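ORF10 (PDB 6RIW) forms the ketosynthase–chain length factor part of a polyunsaturated fatty acid synthase from Moritella marina, probably condensing acyl chains during fatty acid biosynthesis. Local coordinates at residues A[112-118]-A[184-190]; A[521-526]-A[711-715]; A[760-764]-A[850-854]. All coordinates share one frame; numbering follows the deposited sequence.

Contact 1 of 3, residues A[112-118]-A[184-190]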
loop_
_atom_site.group_PDB
_atom_site.type_symbol
_atom_site.label_atom_id
_atom_site.label_comp_id
_atom_site.label_asym_id
_atom_site.label_seq_id
_atom_site.Cartn_x
_atom_site.Cartn_y
_atom_site.Cartn_z
ATOM N N LEU A 112 -11.677 -21.486 9.536
ATOM C CA LEU A 112 -11.114 -20.151 9.372
ATOM C C LEU A 112 -10.013 -19.854 10.379
ATOM O O LEU A 112 -9.232 -18.926 10.149
ATOM C CB LEU A 112 -12.232 -19.107 9.448
ATOM C CG LEU A 112 -13.301 -19.262 8.361
ATOM C CD1 LEU A 112 -14.389 -18.179 8.464
ATOM C CD2 LEU A 112 -12.686 -19.310 6.974
ATOM N N GLU A 113 -9.885 -20.653 11.447
ATOM C CA GLU A 113 -8.766 -20.499 12.369
ATOM C C GLU A 113 -7.425 -20.625 11.664
ATOM O O GLU A 113 -6.435 -20.020 12.091
ATOM C CB GLU A 113 -8.874 -21.530 13.488
ATOM C CG GLU A 113 -7.844 -21.355 14.590
ATOM C CD GLU A 113 -8.314 -21.937 15.922
ATOM O OE1 GLU A 113 -9.078 -22.939 15.900
ATOM O OE2 GLU A 113 -7.917 -21.387 16.983
ATOM N N ASN A 114 -7.361 -21.392 10.585
ATOM C CA ASN A 114 -6.120 -21.552 9.838
ATOM C C ASN A 114 -6.198 -20.932 8.450
ATOM O O ASN A 114 -5.578 -21.434 7.507
ATOM C CB ASN A 114 -5.766 -23.038 9.764
ATOM C CG ASN A 114 -5.485 -23.606 11.128
ATOM O OD1 ASN A 114 -6.201 -24.482 11.603
ATOM N ND2 ASN A 114 -4.477 -23.071 11.791
ATOM N N CYS A 115 -6.959 -19.845 8.313
ATOM C CA CYS A 115 -7.096 -19.119 7.054
ATOM C C CYS A 115 -6.478 -17.732 7.203
ATOM O O CYS A 115 -6.732 -17.043 8.198
ATOM C CB CYS A 115 -8.567 -18.985 6.661
ATOM S SG CYS A 115 -8.892 -18.255 5.029
ATOM N N GLY A 116 -5.659 -17.333 6.231
ATOM C CA GLY A 116 -5.095 -16.001 6.187
ATOM C C GLY A 116 -5.691 -15.203 5.034
ATOM O O GLY A 116 -6.557 -15.682 4.302
ATOM N N VAL A 117 -5.222 -13.960 4.892
ATOM C CA VAL A 117 -5.694 -13.110 3.789
ATOM C C VAL A 117 -4.567 -12.182 3.346
ATOM O O VAL A 117 -3.887 -11.582 4.178
ATOM C CB VAL A 117 -6.965 -12.314 4.158
ATOM C CG1 VAL A 117 -6.801 -11.553 5.488
ATOM C CG2 VAL A 117 -7.364 -11.372 3.002
ATOM N N ILE A 118 -4.351 -12.088 2.029
ATOM C CA ILE A 118 -3.422 -11.122 1.439
ATOM C C ILE A 118 -4.207 -10.239 0.475
ATOM O O ILE A 118 -4.868 -10.743 -0.441
ATOM C CB ILE A 118 -2.236 -11.813 0.731
ATOM C CG1 ILE A 118 -1.442 -12.646 1.744
ATOM C CG2 ILE A 118 -1.322 -10.773 0.089
ATOM C CD1 ILE A 118 -0.351 -13.524 1.106
ATOM N N GLY A 184 -13.421 -13.492 11.140
ATOM C CA GLY A 184 -12.941 -14.495 12.075
ATOM C C GLY A 184 -11.770 -15.319 11.592
ATOM O O GLY A 184 -11.648 -16.490 11.964
ATOM N N LEU A 185 -10.891 -14.741 10.785
ATOM C CA LEU A 185 -9.709 -15.449 10.296
ATOM C C LEU A 185 -8.602 -15.495 11.350
ATOM O O LEU A 185 -8.253 -14.467 11.936
ATOM C CB LEU A 185 -9.175 -14.747 9.050
ATOM C CG LEU A 185 -10.206 -14.437 7.976
ATOM C CD1 LEU A 185 -9.450 -13.917 6.754
ATOM C CD2 LEU A 185 -11.011 -15.704 7.654
ATOM N N GLY A 186 -8.003 -16.669 11.544
ATOM C CA GLY A 186 -6.937 -16.803 12.525
ATOM C C GLY A 186 -5.515 -16.890 11.993
ATOM O O GLY A 186 -4.573 -17.088 12.772
ATOM N N GLY A 187 -5.325 -16.751 10.678
ATOM C CA GLY A 187 -4.021 -16.884 10.065
ATOM C C GLY A 187 -3.389 -15.529 9.762
ATOM O O GLY A 187 -3.817 -14.488 10.255
ATOM N N SER A 188 -2.318 -15.565 8.971
ATOM C CA SER A 188 -1.555 -14.350 8.670
ATOM C C SER A 188 -2.352 -13.415 7.772
ATOM O O SER A 188 -3.172 -13.850 6.959
ATOM C CB SER A 188 -0.233 -14.689 7.974
ATOM O OG SER A 188 0.516 -15.618 8.718
ATOM N N HIS A 189 -2.089 -12.116 7.901
ATOM C CA HIS A 189 -2.771 -11.146 7.059
ATOM C C HIS A 189 -1.892 -9.922 6.868
ATOM O O HIS A 189 -1.207 -9.494 7.802
ATOM C CB HIS A 189 -4.144 -10.732 7.619
ATOM C CG HIS A 189 -4.156 -10.394 9.081
ATOM N ND1 HIS A 189 -4.056 -9.104 9.550
ATOM C CD2 HIS A 189 -4.322 -11.179 10.172
ATOM C CE1 HIS A 189 -4.126 -9.107 10.870
ATOM N NE2 HIS A 189 -4.289 -10.356 11.275
ATOM N N PHE A 190 -1.897 -9.391 5.645
ATOM C CA PHE A 190 -1.281 -8.108 5.335
ATOM C C PHE A 190 -1.842 -7.625 4.005
ATOM O O PHE A 190 -2.502 -8.370 3.281
ATOM C CB PHE A 190 0.254 -8.182 5.305
ATOM C CG PHE A 190 0.833 -9.162 4.289
ATOM C CD1 PHE A 190 1.028 -10.498 4.623
ATOM C CD2 PHE A 190 1.231 -8.720 3.028
ATOM C CE1 PHE A 190 1.590 -11.405 3.672
ATOM C CE2 PHE A 190 1.806 -9.591 2.093
ATOM C CZ PHE A 190 1.984 -10.937 2.414
#

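Contact 2 of 3, residues A[521-526]-A[711-715]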
loop_
_atom_site.group_PDB
_atom_site.type_symbol
_atom_site.label_atom_id
_atom_site.label_comp_id
_atom_site.label_asym_id
_atom_site.label_seq_id
_atom_site.Cartn_x
_atom_site.Cartn_y
_atom_site.Cartn_z
ATOM N N LEU A 521 -4.067 20.892 21.480
ATOM C CA LEU A 521 -2.619 20.960 21.672
ATOM C C LEU A 521 -2.224 22.364 22.104
ATOM O O LEU A 521 -2.561 23.348 21.422
ATOM C CB LEU A 521 -1.884 20.616 20.366
ATOM C CG LEU A 521 -1.855 19.155 19.892
ATOM C CD1 LEU A 521 -1.266 19.060 18.484
ATOM C CD2 LEU A 521 -1.040 18.322 20.876
ATOM N N ARG A 522 -1.464 22.457 23.198
ATOM C CA ARG A 522 -0.890 23.745 23.572
ATOM C C ARG A 522 0.293 24.115 22.691
ATOM O O ARG A 522 0.552 25.303 22.466
ATOM C CB ARG A 522 -0.466 23.717 25.043
ATOM C CG ARG A 522 -1.456 23.000 25.960
ATOM C CD ARG A 522 -1.181 23.296 27.439
ATOM N NE ARG A 522 -1.560 24.664 27.802
ATOM C CZ ARG A 522 -2.750 25.022 28.283
ATOM N NH1 ARG A 522 -3.702 24.116 28.477
ATOM N NH2 ARG A 522 -2.986 26.297 28.577
ATOM N N LYS A 523 1.014 23.120 22.180
ATOM C CA LYS A 523 2.194 23.340 21.357
ATOM C C LYS A 523 2.347 22.122 20.463
ATOM O O LYS A 523 1.753 21.072 20.727
ATOM C CB LYS A 523 3.459 23.533 22.222
ATOM C CG LYS A 523 3.786 22.313 23.103
ATOM C CD LYS A 523 5.048 22.528 23.947
ATOM C CE LYS A 523 6.291 22.681 23.071
ATOM N NZ LYS A 523 6.791 21.334 22.725
ATOM N N ALA A 524 3.126 22.255 19.400
ATOM C CA ALA A 524 3.524 21.051 18.679
ATOM C C ALA A 524 4.411 20.225 19.614
ATOM O O ALA A 524 5.274 20.799 20.296
ATOM C CB ALA A 524 4.279 21.398 17.394
ATOM N N PRO A 525 4.195 18.908 19.729
ATOM C CA PRO A 525 4.954 18.126 20.716
ATOM C C PRO A 525 6.438 18.174 20.431
ATOM O O PRO A 525 6.870 18.228 19.286
ATOM C CB PRO A 525 4.410 16.694 20.555
ATOM C CG PRO A 525 3.090 16.846 19.919
ATOM C CD PRO A 525 3.165 18.096 19.052
ATOM N N LYS A 526 7.229 18.119 21.495
ATOM C CA LYS A 526 8.639 17.858 21.301
ATOM C C LYS A 526 8.781 16.404 20.855
ATOM O O LYS A 526 8.133 15.525 21.426
ATOM C CB LYS A 526 9.385 18.114 22.609
ATOM C CG LYS A 526 10.891 18.020 22.448
ATOM C CD LYS A 526 11.594 18.720 23.609
ATOM C CE LYS A 526 13.088 18.412 23.600
ATOM N NZ LYS A 526 13.662 18.757 24.933
ATOM N N VAL A 711 -0.820 12.276 23.169
ATOM C CA VAL A 711 0.589 12.448 22.829
ATOM C C VAL A 711 1.313 13.099 24.000
ATOM O O VAL A 711 0.709 13.800 24.821
ATOM C CB VAL A 711 0.729 13.285 21.539
ATOM C CG1 VAL A 711 0.335 14.753 21.759
ATOM C CG2 VAL A 711 2.147 13.183 20.943
ATOM N N ASN A 712 2.612 12.852 24.092
ATOM C CA ASN A 712 3.479 13.485 25.091
ATOM C C ASN A 712 3.966 14.813 24.517
ATOM O O ASN A 712 4.853 14.847 23.664
ATOM C CB ASN A 712 4.639 12.548 25.434
ATOM C CG ASN A 712 5.488 13.051 26.613
ATOM O OD1 ASN A 712 5.601 14.251 26.841
ATOM N ND2 ASN A 712 6.095 12.121 27.351
ATOM N N GLU A 713 3.372 15.923 24.968
ATOM C CA GLU A 713 3.725 17.211 24.378
ATOM C C GLU A 713 5.140 17.638 24.753
ATOM O O GLU A 713 5.785 18.375 24.005
ATOM C CB GLU A 713 2.725 18.277 24.822
ATOM C CG GLU A 713 1.767 18.679 23.751
ATOM C CD GLU A 713 0.662 19.568 24.293
ATOM O OE1 GLU A 713 -0.272 19.037 24.927
ATOM O OE2 GLU A 713 0.740 20.793 24.086
ATOM N N LYS A 714 5.641 17.178 25.894
ATOM C CA LYS A 714 6.944 17.626 26.365
ATOM C C LYS A 714 8.086 16.781 25.829
ATOM O O LYS A 714 9.249 17.197 25.931
ATOM C CB LYS A 714 6.958 17.637 27.902
ATOM C CG LYS A 714 6.242 18.846 28.500
ATOM C CD LYS A 714 6.267 20.052 27.538
ATOM C CE LYS A 714 5.455 21.247 28.037
ATOM N NZ LYS A 714 6.108 22.564 27.695
ATOM N N GLY A 715 7.780 15.639 25.220
ATOM C CA GLY A 715 8.769 14.744 24.661
ATOM C C GLY A 715 9.777 14.302 25.693
ATOM O O GLY A 715 10.982 14.380 25.451
HETATM O O HOH W 1 6.457 13.554 21.861
#

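Contact 3 of 3, residues A[760-764]-A[850-854]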
loop_
_atom_site.group_PDB
_atom_site.type_symbol
_atom_site.label_atom_id
_atom_site.label_comp_id
_atom_site.label_asym_id
_atom_site.label_seq_id
_atom_site.Cartn_x
_atom_site.Cartn_y
_atom_site.Cartn_z
ATOM N N GLN A 760 29.866 -11.288 8.189
ATOM C CA GLN A 760 28.781 -10.459 7.678
ATOM C C GLN A 760 27.692 -10.178 8.701
ATOM O O GLN A 760 26.904 -9.255 8.492
ATOM C CB GLN A 760 28.090 -11.152 6.503
ATOM C CG GLN A 760 28.971 -11.431 5.311
ATOM C CD GLN A 760 28.130 -11.881 4.157
ATOM O OE1 GLN A 760 27.799 -13.068 4.039
ATOM N NE2 GLN A 760 27.726 -10.927 3.319
ATOM N N VAL A 761 27.575 -10.989 9.747
ATOM C CA VAL A 761 26.321 -11.126 10.474
ATOM C C VAL A 761 26.294 -10.173 11.666
ATOM O O VAL A 761 27.168 -10.228 12.536
ATOM C CB VAL A 761 26.108 -12.575 10.930
ATOM C CG1 VAL A 761 24.819 -12.686 11.719
ATOM C CG2 VAL A 761 26.086 -13.484 9.707
ATOM N N TYR A 762 25.291 -9.290 11.696
ATOM C CA TYR A 762 25.027 -8.533 12.914
ATOM C C TYR A 762 24.422 -9.435 13.973
ATOM O O TYR A 762 24.957 -9.565 15.080
ATOM C CB TYR A 762 24.089 -7.356 12.632
ATOM C CG TYR A 762 24.696 -6.176 11.897
ATOM C CD1 TYR A 762 25.356 -5.172 12.590
ATOM C CD2 TYR A 762 24.578 -6.059 10.512
ATOM C CE1 TYR A 762 25.890 -4.069 11.932
ATOM C CE2 TYR A 762 25.099 -4.962 9.836
ATOM C CZ TYR A 762 25.753 -3.964 10.561
ATOM O OH TYR A 762 26.283 -2.900 9.890
ATOM N N ALA A 763 23.294 -10.069 13.640
ATOM C CA ALA A 763 22.517 -10.921 14.525
ATOM C C ALA A 763 21.639 -11.781 13.630
ATOM O O ALA A 763 21.497 -11.505 12.438
ATOM C CB ALA A 763 21.659 -10.084 15.502
ATOM N N ARG A 764 21.082 -12.844 14.196
ATOM C CA ARG A 764 20.153 -13.698 13.478
ATOM C C ARG A 764 18.743 -13.461 13.990
ATOM O O ARG A 764 18.539 -13.296 15.193
ATOM C CB ARG A 764 20.513 -15.172 13.652
ATOM C CG ARG A 764 21.536 -15.604 12.644
ATOM C CD ARG A 764 21.958 -17.052 12.817
ATOM N NE ARG A 764 23.116 -17.201 11.948
ATOM C CZ ARG A 764 24.364 -16.982 12.339
ATOM N NH1 ARG A 764 25.352 -17.108 11.466
ATOM N NH2 ARG A 764 24.616 -16.682 13.610
ATOM N N ALA A 850 19.559 -5.754 17.002
ATOM C CA ALA A 850 20.686 -6.309 16.249
ATOM C C ALA A 850 22.001 -5.612 16.593
ATOM O O ALA A 850 23.043 -6.269 16.689
ATOM C CB ALA A 850 20.416 -6.217 14.748
ATOM N N LEU A 851 21.981 -4.283 16.783
ATOM C CA LEU A 851 23.220 -3.587 17.152
ATOM C C LEU A 851 23.713 -4.036 18.525
ATOM O O LEU A 851 24.918 -4.246 18.717
ATOM C CB LEU A 851 23.025 -2.065 17.116
ATOM C CG LEU A 851 22.858 -1.348 15.757
ATOM C CD1 LEU A 851 22.453 0.137 15.939
ATOM C CD2 LEU A 851 24.122 -1.437 14.876
ATOM N N LEU A 852 22.798 -4.198 19.491
ATOM C CA LEU A 852 23.186 -4.641 20.828
ATOM C C LEU A 852 23.774 -6.042 20.798
ATOM O O LEU A 852 24.782 -6.311 21.455
ATOM C CB LEU A 852 21.981 -4.631 21.768
ATOM C CG LEU A 852 21.441 -3.271 22.232
ATOM C CD1 LEU A 852 20.372 -3.490 23.317
ATOM C CD2 LEU A 852 22.558 -2.368 22.739
ATOM N N LEU A 853 23.134 -6.954 20.069
ATOM C CA LEU A 853 23.656 -8.311 19.938
ATOM C C LEU A 853 24.971 -8.361 19.169
ATOM O O LEU A 853 25.840 -9.183 19.492
ATOM C CB LEU A 853 22.615 -9.194 19.264
ATOM C CG LEU A 853 21.391 -9.469 20.131
ATOM C CD1 LEU A 853 20.307 -10.047 19.228
ATOM C CD2 LEU A 853 21.707 -10.412 21.273
ATOM N N ASP A 854 25.146 -7.500 18.165
ATOM C CA ASP A 854 26.416 -7.430 17.457
ATOM C C ASP A 854 27.564 -7.001 18.366
ATOM O O ASP A 854 28.722 -7.337 18.089
ATOM C CB ASP A 854 26.312 -6.462 16.286
ATOM C CG ASP A 854 27.522 -6.549 15.368
ATOM O OD1 ASP A 854 27.832 -7.668 14.919
ATOM O OD2 ASP A 854 28.177 -5.522 15.104
#

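Contact 1 of 3, residues A[112-118]-A[184-190]
L112 O takes two N-H donors from opposite faces of its carbonyl plane: G186 N at 2.9 Å across the contact, nearly straight at 167°, and C115 N from its own turn. Further along, G187 N gives a more bent bond to C115 O, coming in from above that carbonyl's plane. V117 N then meets S188 O at 2.9 Å, and F190 N returns a weak bond to V117 O, the parallel pairing in which V117 lies beside H189 and I118 beside F190. V117 O also receives H189 CA at 3.1 Å as a CA-H...O contact. L185 packs just ahead of the paired strands, with CD2 against L112 CD2 and CD1 3.8 Å from V117 CG1. F190, its CG placed between backbone N and carbonyl carbon (chi1 59°), lays its ring alongside I118, whose CG1 sits over one face, 4.2 Å from the centroid. This is parallel pairing in the core of the first thiolase-type ketosynthase domain. Strand 217-224 bonds the other edge of 115-120, helix 198-211 covers the I118 and F190 side, and helix 174-183 backs L185 and H189, while S188 OG bonds E674 of helix 668-682.

Contact 2 of 3, residues A[521-526]-A[711-715]
E713 joins the two loops through both its carboxylate and its backbone carbonyl. Among the hydrogen bonds, E713 OE2 accepts two successive backbone N-H groups: K523 N, 3.0 Å away and nearly in line with the C-O bond of the carboxylate, and R522 N at 2.9 Å, a weak, strongly bent bond. The E713 chain runs extended beyond CG (chi2 171°), which carries the carboxylate from its own loop to the backbone of the other. E713 O takes K526 N at 2.9 Å and 167°, the donor lying above the carbonyl plane, and a weak bond from K523 NZ. That ammonium group, brought round by bends at chi3 and chi4, also bonds A524 O and forms a salt bridge with E500. One water donates to both K526 O and N712 O, bridging the loops where they do not bond directly. As for charge, the R522 guanidinium and the E713 carboxylate do not meet: R522 NE stays 5.8 Å from E713 OE2, so backbone N-H groups rather than the arginine hold the acid.

The apolar contacts are made by V711: its CG1 meets L521 CD2 at 3.9 Å, the two side chains crossing at about a right angle, and the P525 ring rests its CG on both V711 methyls. Carbon-to-oxygen contacts form a third group. K526 CB packs on K714 O at 3.4 Å, and G715, at positive phi, brings its CA to K526 O in a CA-H...O contact; a side chain there would collide with that oxygen. Two irregular loops of the second ketosynthase-like domain are thus joined by hydrogen bonds and packing, away from the magnesium site. Helix 699-706 covers L521 and V711 through I702 and Q706, and V741 of strand 741-752 touches P525 and V711, while the 521-526 loop runs on into strand 527-528.

Contact 3 of 3, residues A[760-764]-A[850-854]
Residues leading into strand 763-772 pack here on the last turn of helix 841-854, a strand-to-helix contact within the second thiolase-like domain, away from the magnesium site. Y762 and D854 make most of it. The carboxylate of D854 lies obliquely beside the tyrosine ring, CG 3.8 Å from Y762 CD1, with the two planes 61° apart. D854 holds its CG anti to the backbone N (chi1 -169°), and this sets the acid against the Y762 backbone. Its OD1 comes within 3.4 Å of Y762 O, two acceptors with no bond between them, while H889 N supplies the hydrogen bond that OD1 accepts. Beyond the acid the contact is apolar: Y762 CE1 lies 4.3 Å from L851 CD2, and A763 CB fits against the helix, 4.0 Å from both A850 CA and L853 CD1. An alanine in place of D854 is likely to leave H889 N without its acceptor and open a gap beside the Y762 ring. No hydrogen bond crosses between the two segments, so they meet by van der Waals packing alone; H889 links the two sides, stacking on the Y762 ring and bonding D854 OD1, while D567 holds the Y762 hydroxyl.

How the contacts relate
From the N terminus, contact 1 comes first, closing an excursion of 65 residues, nearly half of them helical, and pairing strands 115-120 and 189-193 in the ketosynthase domain nearest the N terminus. Contact 2 then closes a much longer one of 184 residues, joining two loops of the second domain, and contact 3 closes 85 residues by bringing helix 841-854 onto the residues leading into strand 763-772. The three follow in series, with none nested or crossed. They do not touch: the centres of contact 1 and contact 2, the most widely separated pair, are about 38 Å apart. Strand 189-193 also pairs antiparallel with 659-663, linking contact 1 to the second domain.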